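PDB 3NWP: 6-phosphogluconolactonase from Shewanella baltica, which probably hydrolyses 6-phosphogluconolactone to 6-phosphogluconate, a step of the oxidative branch of the pentose phosphate pathway. Local coordinates for residues Phe147-Glu152 / Asn167-Pro172; Ala151-Ala156 / Asp210-Pro215; Leu157-Leu162 / Thr177-Ala182. All coordinates share one frame; numbering follows the deposited sequence. Where two conformers were deposited one is given.

Contact 1 of 3, residues Phe147-Glu152 / Asn167-Pro172; sequences FPCSAE and NPTTAP
Pro168 is the main bump of this contact, and the ring of Phe147 is the flat floor it rests on. Pro168 CB stands over one face of the Phe147 ring as a CH-pi contact, 3.8 Å from its centroid and 18° off the normal, while Pro168 CG reaches over the CD2-CE2 side. Further along the same ring, the methyl of Ala171 settles in obliquely, Ala171 CB lying 3.8 Å from Phe147 CE1. Next to this, Cys149 pushes into the bend of residues 168-170, its CB 3.6 Å from Thr170 CG2, and the Thr169 hydroxyl OG1 donates to Cys149 O at 2.9 Å. At the other end Glu152 folds back at chi2 (86°) and offers both carboxylate oxygens to one residue: OE1 takes Asn167 N at 2.8 Å, OE2 takes Asn167 ND2 at 3.0 Å. Both donors approach from above the carboxylate plane. Asn167 ND2 also bonds Glu113, and a water links Ala151 N to Asn167 O. A type I turn from Phe147 to Ser150 thus packs on the connection of the antiparallel hairpin 163-178. Phe147 stacks on His142 of the family's Asp-Gly-His sequence, a segment that probably borders the active site.

Contact 2 of 3, residues Ala151-Ala156 / Asp210-Pro215; sequences AELENA and DVHAMP
Leu153 lays its forked end over the bend made by His212 and Pro215. CG lies anti to the backbone N (chi1 180°), which carries the two methyls out from the start of helix 153-158: Leu153 CD1 rests 3.8 Å from Pro215 CG, and Leu153 CD2 sits 3.9 Å from His212 CA, close to the imidazole as well. Trp146 also touches both Leu153 and Pro215, and both are buried. One residue on, Glu154 bends at chi2 and brings OE1 to the edge of the His212 ring, near its plane, where NE2 donates to it; carboxylate and ring are 32° apart. The modelled 2.4 Å between His212 NE2 and Glu154 OE1 is very short, and its exact value deserves caution. Within the loop, Asp210 OD1 accepts from Ala213 N at 3.2 Å, met from above the carboxylate plane. The result is a surface His-carboxylate hydrogen bond beside a buried leucine-proline contact, joining the first turn of a helix to an Asx motif in the loop that connects helices 196-206 and 217-220.

Contact 3 of 3, residues Leu157-Leu162 / Thr177-Ala182; sequences LTTQAL and TLSKSA
This is a largely polar contact between two chain turns: the exit from helix 153-158 toward strand 163-166, and the passage from strand 175-178 into helix 180-184. The two strands are antiparallel partners, and the pairing runs on past their ends, where Ser179 N donates to Leu162 O at 3.0 Å with an N-H...O angle of 158°. Ser179 is the N-cap of the second helix. Ser179 OG, held between the backbone N and the carbonyl carbon (chi1 59°), does two jobs: it accepts from Ala182 N at 3.1 Å and donates to Ala161 O at 2.7 Å, in the carbonyl plane, with a C=O...OG angle of 152°. Two residues later Ser181 OG donates to Thr159 O at 2.8 Å, and waters connect Thr159 O with Ser181 N and Gln160 O with Ser181 OG. An ST turn shapes the first segment, Thr159 OG1 taking Ala161 N at 3.0 Å. Apolar atoms fill in beside these bonds: Thr159 CG2 presses tightly on Ser179 CB at 3.5 Å, and Leu162 CD2 meets Ala182 CB at 3.8 Å. With an alanine here in place of Ser179, the OG that serves both Ala182 N and Ala161 O is gone, and the start of the helix is likely to be less firmly tied to the turn. The chemistry implies that serine hydroxyls and waters join the loop carbonyls of 159-161 to the first turn of helix 180-184, whose Ala182 N is capped by Ser179 OG.

In the fold
Helix 153-158 and its flanks tie the three contacts together. Contacts 1 and 2 share Ala151 and Glu152, have centres about 10 Å apart, and touch where Pro148 CB meets His212 O at 3.3 Å. Contacts 2 and 3, with centres about 12 Å apart, both use the helix; Ala156 O lies 3.0 Å from Lys180 N, probably a hydrogen bond, and His212 NE2 comes within 4.2 Å of Leu157 CD1. Contacts 1 and 3 do not touch, their nearest atoms being about 5 Å apart, yet both involve the hairpin 163-178, one at its connection and one at its open end. Contact 1 borders His142 and Arg175, and so probably lies close to the active site expected for this family.

Contact 1 of 3, residues Phe147-Glu152 / Asn167-Pro172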
# COMPACT_ATOMS: atom_id res chain seq x y z
N PHE A 147 8.21 7.03 7.39
CA PHE A 147 7.98 8.37 7.83
C PHE A 147 9.30 9.14 7.93
O PHE A 147 10.26 8.62 8.52
CB PHE A 147 7.34 8.38 9.21
CG PHE A 147 5.86 8.17 9.21
CD1 PHE A 147 5.00 9.24 9.06
CD2 PHE A 147 5.32 6.90 9.39
CE1 PHE A 147 3.63 9.04 9.09
CE2 PHE A 147 3.97 6.70 9.36
CZ PHE A 147 3.12 7.78 9.23
N PRO A 148 9.32 10.35 7.44
CA PRO A 148 10.55 11.14 7.53
C PRO A 148 10.88 11.58 8.98
O PRO A 148 12.02 11.88 9.28
CB PRO A 148 10.27 12.32 6.62
CG PRO A 148 8.82 12.46 6.51
CD PRO A 148 8.24 11.08 6.72
N CYS A 149 9.90 11.51 9.85
CA CYS A 149 10.11 11.85 11.25
C CYS A 149 10.52 10.66 12.11
O CYS A 149 10.54 10.79 13.34
CB CYS A 149 8.79 12.44 11.78
SG CYS A 149 7.42 11.26 11.72
N SER A 150 10.82 9.49 11.51
CA SER A 150 11.12 8.28 12.28
C SER A 150 12.61 7.91 12.19
O SER A 150 13.27 8.03 11.14
CB SER A 150 10.26 7.09 11.85
OG SER A 150 10.61 6.65 10.55
N ALA A 151 13.13 7.39 13.32
CA ALA A 151 14.50 6.89 13.35
C ALA A 151 14.77 5.70 12.47
O ALA A 151 15.92 5.44 12.10
CB ALA A 151 14.91 6.60 14.83
N GLU A 152 13.71 4.95 12.14
CA GLU A 152 13.80 3.68 11.45
C GLU A 152 13.66 3.83 9.94
O GLU A 152 13.65 2.82 9.25
CB GLU A 152 12.69 2.75 11.92
CG GLU A 152 12.74 2.40 13.40
CD GLU A 152 12.05 3.38 14.33
OE1 GLU A 152 11.39 4.36 13.90
OE2 GLU A 152 12.18 3.19 15.56
N ASN A 167 8.56 4.11 14.11
CA ASN A 167 7.94 4.91 15.18
C ASN A 167 7.93 6.38 14.79
O ASN A 167 8.83 7.16 15.13
CB ASN A 167 8.77 4.68 16.46
CG ASN A 167 8.59 3.29 17.00
OD1 ASN A 167 7.53 2.96 17.53
ND2 ASN A 167 9.59 2.42 16.77
N PRO A 168 6.94 6.79 14.01
CA PRO A 168 6.86 8.19 13.70
C PRO A 168 6.73 9.06 14.94
O PRO A 168 6.11 8.65 15.94
CB PRO A 168 5.58 8.29 12.86
CG PRO A 168 4.81 7.08 13.14
CD PRO A 168 5.80 6.03 13.49
N THR A 169 7.37 10.21 14.87
CA THR A 169 7.22 11.21 15.91
C THR A 169 6.20 12.29 15.63
O THR A 169 5.90 13.09 16.52
CB THR A 169 8.57 11.87 16.22
OG1 THR A 169 9.04 12.55 15.07
CG2 THR A 169 9.60 10.79 16.67
N THR A 170 5.66 12.30 14.41
CA THR A 170 4.66 13.30 13.97
C THR A 170 3.28 12.68 13.67
O THR A 170 2.40 13.38 13.17
CB THR A 170 5.11 14.11 12.78
OG1 THR A 170 5.21 13.29 11.64
CG2 THR A 170 6.46 14.83 13.09
N ALA A 171 3.14 11.39 13.95
CA ALA A 171 1.89 10.65 13.76
C ALA A 171 1.79 9.61 14.87
O ALA A 171 2.81 9.15 15.40
CB ALA A 171 1.88 9.94 12.39
N PRO A 172 0.56 9.26 15.26
CA PRO A 172 0.35 8.32 16.36
C PRO A 172 0.64 6.87 16.02
O PRO A 172 0.57 6.47 14.87
CB PRO A 172 -1.15 8.46 16.68
CG PRO A 172 -1.76 8.85 15.41
CD PRO A 172 -0.73 9.81 14.79
O HOH W 1 11.53 7.42 15.73

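Contact 2 of 3, residues Ala151-Ala156 / Asp210-Pro215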
# COMPACT_ATOMS: atom_id res chain seq x y z
N ALA A 151 13.13 7.39 13.32
CA ALA A 151 14.50 6.89 13.35
C ALA A 151 14.77 5.70 12.47
O ALA A 151 15.92 5.44 12.10
CB ALA A 151 14.91 6.60 14.83
N GLU A 152 13.71 4.95 12.14
CA GLU A 152 13.80 3.68 11.45
C GLU A 152 13.66 3.83 9.94
O GLU A 152 13.65 2.82 9.25
CB GLU A 152 12.69 2.75 11.92
CG GLU A 152 12.74 2.40 13.40
CD GLU A 152 12.05 3.38 14.33
OE1 GLU A 152 11.39 4.36 13.90
OE2 GLU A 152 12.18 3.19 15.56
N LEU A 153 13.58 5.08 9.45
CA LEU A 153 13.37 5.25 7.99
C LEU A 153 14.48 4.58 7.16
O LEU A 153 14.16 3.84 6.21
CB LEU A 153 13.27 6.72 7.63
CG LEU A 153 13.06 6.99 6.15
CD1 LEU A 153 11.73 6.37 5.58
CD2 LEU A 153 13.08 8.52 5.91
N GLU A 154 15.76 4.84 7.45
CA GLU A 154 16.81 4.19 6.67
C GLU A 154 16.70 2.67 6.67
O GLU A 154 16.91 2.02 5.62
CB GLU A 154 18.19 4.67 7.15
CG GLU A 154 19.33 4.31 6.19
CD GLU A 154 19.28 5.02 4.80
OE1 GLU A 154 18.29 5.69 4.45
OE2 GLU A 154 20.26 4.91 4.04
N ASN A 155 16.40 2.08 7.83
CA ASN A 155 16.15 0.67 7.90
C ASN A 155 15.01 0.26 6.93
O ASN A 155 15.15 -0.70 6.19
CB ASN A 155 15.89 0.18 9.32
CG ASN A 155 15.96 -1.33 9.40
OD1 ASN A 155 16.83 -1.94 8.77
ND2 ASN A 155 15.07 -1.92 10.17
N ALA A 156 13.90 0.93 7.02
CA ALA A 156 12.79 0.60 6.11
C ALA A 156 13.22 0.66 4.66
O ALA A 156 12.79 -0.15 3.84
CB ALA A 156 11.60 1.49 6.38
N ASP A 210 15.23 13.30 -3.04
CA ASP A 210 15.64 13.22 -1.58
C ASP A 210 14.56 12.41 -0.82
O ASP A 210 13.55 12.95 -0.32
CB ASP A 210 15.82 14.62 -0.98
CG ASP A 210 16.21 14.63 0.50
OD1 ASP A 210 16.18 13.56 1.17
OD2 ASP A 210 16.49 15.75 1.00
N VAL A 211 14.79 11.11 -0.71
CA VAL A 211 13.80 10.20 -0.12
C VAL A 211 13.64 10.46 1.39
O VAL A 211 12.57 10.31 1.95
CB VAL A 211 14.14 8.72 -0.44
CG1 VAL A 211 14.32 8.52 -1.96
CG2 VAL A 211 15.39 8.25 0.32
N HIS A 212 14.71 10.90 2.05
CA HIS A 212 14.62 11.13 3.47
C HIS A 212 13.69 12.25 3.82
O HIS A 212 13.08 12.23 4.88
CB HIS A 212 16.04 11.32 4.07
CG HIS A 212 16.85 10.05 3.99
ND1 HIS A 212 17.73 9.80 2.96
CD2 HIS A 212 16.84 8.94 4.76
CE1 HIS A 212 18.26 8.60 3.12
NE2 HIS A 212 17.74 8.06 4.20
N ALA A 213 13.54 13.24 2.94
CA ALA A 213 12.58 14.31 3.18
C ALA A 213 11.12 13.87 2.86
O ALA A 213 10.19 14.20 3.61
CB ALA A 213 12.95 15.55 2.31
N MSE A 214 10.96 13.16 1.76
CA MSE A 214 9.61 12.67 1.32
C MSE A 214 9.74 11.24 0.81
O MSE A 214 10.09 11.01 -0.36
CB MSE A 214 9.05 13.59 0.22
CG MSE A 214 8.74 15.02 0.68
SE MSE A 214 7.97 16.15 -0.60
CE MSE A 214 6.33 15.48 -0.48
N PRO A 215 9.48 10.25 1.68
CA PRO A 215 9.78 8.86 1.31
C PRO A 215 8.99 8.25 0.11
O PRO A 215 9.47 7.31 -0.51
CB PRO A 215 9.51 8.11 2.61
CG PRO A 215 9.90 9.13 3.69
CD PRO A 215 9.31 10.41 3.14

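Contact 3 of 3, residues Leu157-Leu162 / Thr177-Ala182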
# COMPACT_ATOMS: atom_id res chain seq x y z
N LEU A 157 14.04 1.66 4.32
CA LEU A 157 14.48 1.90 2.93
C LEU A 157 15.54 0.95 2.43
O LEU A 157 15.78 0.86 1.23
CB LEU A 157 14.93 3.36 2.76
CG LEU A 157 13.86 4.41 3.02
CD1 LEU A 157 14.50 5.77 2.89
CD2 LEU A 157 12.64 4.22 2.04
N THR A 158 16.26 0.28 3.36
CA THR A 158 17.42 -0.52 2.97
C THR A 158 17.46 -2.00 3.43
O THR A 158 18.26 -2.79 2.87
CB THR A 158 18.73 0.20 3.39
OG1 THR A 158 18.76 0.32 4.81
CG2 THR A 158 18.84 1.58 2.73
N THR A 159 16.58 -2.38 4.33
CA THR A 159 16.49 -3.75 4.79
C THR A 159 16.09 -4.70 3.69
O THR A 159 15.39 -4.31 2.73
CB THR A 159 15.55 -3.89 5.96
OG1 THR A 159 15.71 -5.20 6.54
CG2 THR A 159 14.06 -3.73 5.56
N GLN A 160 16.55 -5.95 3.79
CA GLN A 160 15.98 -7.03 2.98
C GLN A 160 14.88 -7.76 3.65
O GLN A 160 14.22 -8.60 2.99
CB GLN A 160 17.12 -8.00 2.57
CG GLN A 160 18.17 -7.38 1.65
CD GLN A 160 17.57 -7.06 0.28
OE1 GLN A 160 17.59 -5.93 -0.16
NE2 GLN A 160 16.91 -8.03 -0.29
N ALA A 161 14.58 -7.48 4.93
CA ALA A 161 13.43 -8.10 5.57
C ALA A 161 12.14 -7.60 4.92
O ALA A 161 12.10 -6.47 4.43
CB ALA A 161 13.39 -7.80 7.06
N LEU A 162 11.12 -8.40 4.94
CA LEU A 162 9.86 -7.99 4.33
C LEU A 162 9.13 -6.88 5.08
O LEU A 162 8.40 -6.11 4.46
CB LEU A 162 8.92 -9.20 4.14
CG LEU A 162 9.37 -10.21 3.07
CD1 LEU A 162 8.34 -11.36 3.18
CD2 LEU A 162 9.38 -9.63 1.64
N THR A 177 5.67 -1.84 8.96
CA THR A 177 5.59 -1.48 7.55
C THR A 177 6.24 -2.54 6.70
O THR A 177 7.31 -3.06 7.04
CB THR A 177 6.24 -0.11 7.32
OG1 THR A 177 5.92 0.37 5.98
CG2 THR A 177 7.77 -0.12 7.47
N LEU A 178 5.71 -2.74 5.51
CA LEU A 178 6.49 -3.43 4.50
C LEU A 178 7.69 -2.55 4.16
O LEU A 178 7.64 -1.35 4.17
CB LEU A 178 5.65 -3.79 3.25
CG LEU A 178 4.47 -4.71 3.42
CD1 LEU A 178 3.92 -5.20 2.03
CD2 LEU A 178 4.71 -5.88 4.36
N SER A 179 8.79 -3.19 3.82
CA SER A 179 10.02 -2.53 3.46
C SER A 179 9.99 -2.02 2.02
O SER A 179 9.19 -2.46 1.23
CB SER A 179 11.21 -3.47 3.59
OG SER A 179 11.04 -4.62 2.76
N LYS A 180 10.88 -1.09 1.71
CA LYS A 180 11.06 -0.69 0.32
C LYS A 180 11.38 -1.88 -0.57
O LYS A 180 10.80 -2.04 -1.67
CB LYS A 180 12.11 0.40 0.20
CG LYS A 180 12.27 0.98 -1.20
CD LYS A 180 13.63 1.65 -1.37
CE LYS A 180 14.73 0.65 -1.66
NZ LYS A 180 16.07 1.33 -1.67
N SER A 181 12.31 -2.72 -0.15
CA SER A 181 12.67 -3.85 -0.98
C SER A 181 11.45 -4.73 -1.28
O SER A 181 11.27 -5.20 -2.42
CB SER A 181 13.82 -4.66 -0.36
OG SER A 181 13.47 -5.13 0.89
N ALA A 182 10.59 -4.93 -0.28
CA ALA A 182 9.34 -5.71 -0.49
C ALA A 182 8.39 -5.00 -1.45
O ALA A 182 7.83 -5.60 -2.37
CB ALA A 182 8.62 -5.95 0.86
O HOH W 2 14.14 -2.01 2.03
O HOH W 3 12.12 -7.52 1.25